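Local coordinates for molybdenum-pterin-binding protein 2 (PDB 1GUT), which binds molybdenum as a small molbindin of the Mop family, one mole of metal per mole of protein, and contains a pterin, at residues A[3-6]-A[7-10]. Sequence-based numbering, arbitrary orientation.
Sequences ISAR and NQLK
Ile3 offers its carbonyl O to the side-chain amide of Gln8, whose NE2 lies 3.0 Å from it. The donor stands well above the carbonyl plane, and the N-H points at the oxygen with some bend (151°). A water accepts from Ile3 N and donates to Gln8 OE1 at 2.8 Å, so that Ile3 is linked to both ends of the amide, directly at NE2 and through water at OE1. Ile3 CG1, placed between its own backbone N and carbonyl carbon (chi1 66°), lies at van der Waals distance from Gln8 NE2, 3.6 Å, the two side chains crossing at an angle. At Ala5 the bond is straighter: Gln8 NE2 meets Ala5 O at 2.9 Å, in the carbonyl plane and on a lone pair, and nearly within its own amide plane. Two carbonyls on NE2, with the water on OE1, set which way round the amide lies. The Arg6 guanidinium turns away to a salt bridge with Glu46 of a third subunit. Asn7 donates from ND2 to Val59 O and accepts at OD1 from Thr36 N of a second subunit. Side-chain-to-backbone bonds thus join the N-terminal loop to the first part of strand 8-18 in the OB-type fold of the TOBE/Mop domain, here in a six-chain assembly.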
ATOM      1  N   ILE A   3     -11.510   8.731  15.207  1.00 30.92           N
ATOM      2  CA  ILE A   3     -10.918   9.292  13.989  1.00 29.11           C
ATOM      3  C   ILE A   3     -11.961   9.405  12.889  1.00 28.49           C
ATOM      4  O   ILE A   3     -13.041   8.834  13.003  1.00 27.76           O
ATOM      5  CB  ILE A   3      -9.716   8.469  13.507  1.00 29.11           C
ATOM      6  CG1 ILE A   3     -10.155   7.075  13.062  1.00 28.15           C
ATOM      7  CG2 ILE A   3      -8.645   8.392  14.596  1.00 28.99           C
ATOM      8  CD1 ILE A   3      -9.034   6.290  12.401  1.00 27.38           C
ATOM      9  N   SER A   4     -11.624  10.139  11.826  1.00 27.76           N
ATOM     10  CA  SER A   4     -12.545  10.378  10.716  1.00 28.12           C
ATOM     11  C   SER A   4     -12.413   9.431   9.528  1.00 26.87           C
ATOM     12  O   SER A   4     -13.144   9.576   8.548  1.00 27.98           O
ATOM     13  CB  SER A   4     -12.367  11.803  10.184  1.00 28.66           C
ATOM     14  OG  SER A   4     -11.227  11.860   9.342  1.00 30.79           O
ATOM     15  N   ALA A   5     -11.480   8.487   9.589  1.00 25.61           N
ATOM     16  CA  ALA A   5     -11.290   7.556   8.473  1.00 23.77           C
ATOM     17  C   ALA A   5     -12.573   6.893   7.989  1.00 22.78           C
ATOM     18  O   ALA A   5     -13.400   6.432   8.774  1.00 22.02           O
ATOM     19  CB  ALA A   5     -10.254   6.517   8.809  1.00 23.21           C
ATOM     20  N   ARG A   6     -12.730   6.820   6.675  1.00 22.01           N
ATOM     21  CA  ARG A   6     -13.930   6.222   6.129  1.00 22.10           C
ATOM     22  C   ARG A   6     -14.120   4.736   6.423  1.00 19.80           C
ATOM     23  O   ARG A   6     -15.239   4.279   6.609  1.00 20.10           O
ATOM     24  CB  ARG A   6     -13.954   6.421   4.621  1.00 23.62           C
ATOM     25  CG  ARG A   6     -15.346   6.393   4.053  1.00 28.53           C
ATOM     26  CD  ARG A   6     -16.291   7.411   4.701  1.00 34.32           C
ATOM     27  NE  ARG A   6     -15.772   8.778   4.652  1.00 40.10           N
ATOM     28  CZ  ARG A   6     -15.152   9.312   3.607  1.00 42.30           C
ATOM     29  NH1 ARG A   6     -14.978   8.604   2.497  1.00 43.76           N
ATOM     30  NH2 ARG A   6     -14.713  10.565   3.666  1.00 44.22           N
ATOM     31  N   ASN A   7     -13.033   3.980   6.475  1.00 16.05           N
ATOM     32  CA  ASN A   7     -13.126   2.536   6.688  1.00 12.66           C
ATOM     33  C   ASN A   7     -12.681   2.161   8.085  1.00 11.85           C
ATOM     34  O   ASN A   7     -11.482   2.173   8.380  1.00 12.00           O
ATOM     35  CB  ASN A   7     -12.243   1.798   5.664  1.00 11.57           C
ATOM     36  CG  ASN A   7     -12.739   1.975   4.245  1.00 12.25           C
ATOM     37  OD1 ASN A   7     -13.942   2.075   4.011  1.00 14.57           O
ATOM     38  ND2 ASN A   7     -11.820   1.999   3.294  1.00 11.41           N
ATOM     39  N   GLN A   8     -13.661   1.821   8.913  1.00 11.02           N
ATOM     40  CA  GLN A   8     -13.450   1.466  10.308  1.00 11.41           C
ATOM     41  C   GLN A   8     -14.345   0.280  10.592  1.00 11.79           C
ATOM     42  O   GLN A   8     -15.586   0.369  10.485  1.00 13.42           O
ATOM     43  CB  GLN A   8     -13.855   2.627  11.214  1.00 11.86           C
ATOM     44  CG  GLN A   8     -12.974   3.861  11.019  1.00 15.68           C
ATOM     45  CD  GLN A   8     -13.217   4.938  12.074  1.00 18.81           C
ATOM     46  OE1 GLN A   8     -13.275   4.654  13.284  1.00 21.06           O
ATOM     47  NE2 GLN A   8     -13.354   6.168  11.622  1.00 20.29           N
ATOM     48  N   LEU A   9     -13.705  -0.832  10.911  1.00 11.01           N
ATOM     49  CA  LEU A   9     -14.388  -2.092  11.183  1.00 11.25           C
ATOM     50  C   LEU A   9     -14.076  -2.546  12.609  1.00 12.02           C
ATOM     51  O   LEU A   9     -12.955  -2.998  12.875  1.00 11.09           O
ATOM     52  CB  LEU A   9     -13.919  -3.131  10.163  1.00 12.49           C
ATOM     53  CG  LEU A   9     -14.018  -2.753   8.692  1.00 14.17           C
ATOM     54  CD1 LEU A   9     -13.442  -3.896   7.840  1.00 15.82           C
ATOM     55  CD2 LEU A   9     -15.460  -2.516   8.339  1.00 17.20           C
ATOM     56  N   LYS A  10     -15.063  -2.451  13.510  1.00 11.95           N
ATOM     57  CA  LYS A  10     -14.853  -2.847  14.909  1.00 13.78           C
ATOM     58  C   LYS A  10     -14.862  -4.356  15.052  1.00 14.36           C
ATOM     59  O   LYS A  10     -15.682  -5.034  14.437  1.00 15.35           O
ATOM     60  CB  LYS A  10     -15.971  -2.286  15.812  1.00 15.15           C
ATOM     61  CG  LYS A  10     -16.080  -0.778  15.847  1.00 18.84           C
ATOM     62  CD  LYS A  10     -17.172  -0.321  16.828  1.00 24.67           C
ATOM     63  CE  LYS A  10     -17.349   1.191  16.857  1.00 29.49           C
ATOM     64  NZ  LYS A  10     -18.362   1.704  15.873  1.00 33.12           N
TER
HETATM   65  O   HOH W   1     -12.911   6.197  15.594  1.00 27.84           O
HETATM   66  O   HOH W   2     -16.376   1.573   7.586  1.00 19.48           O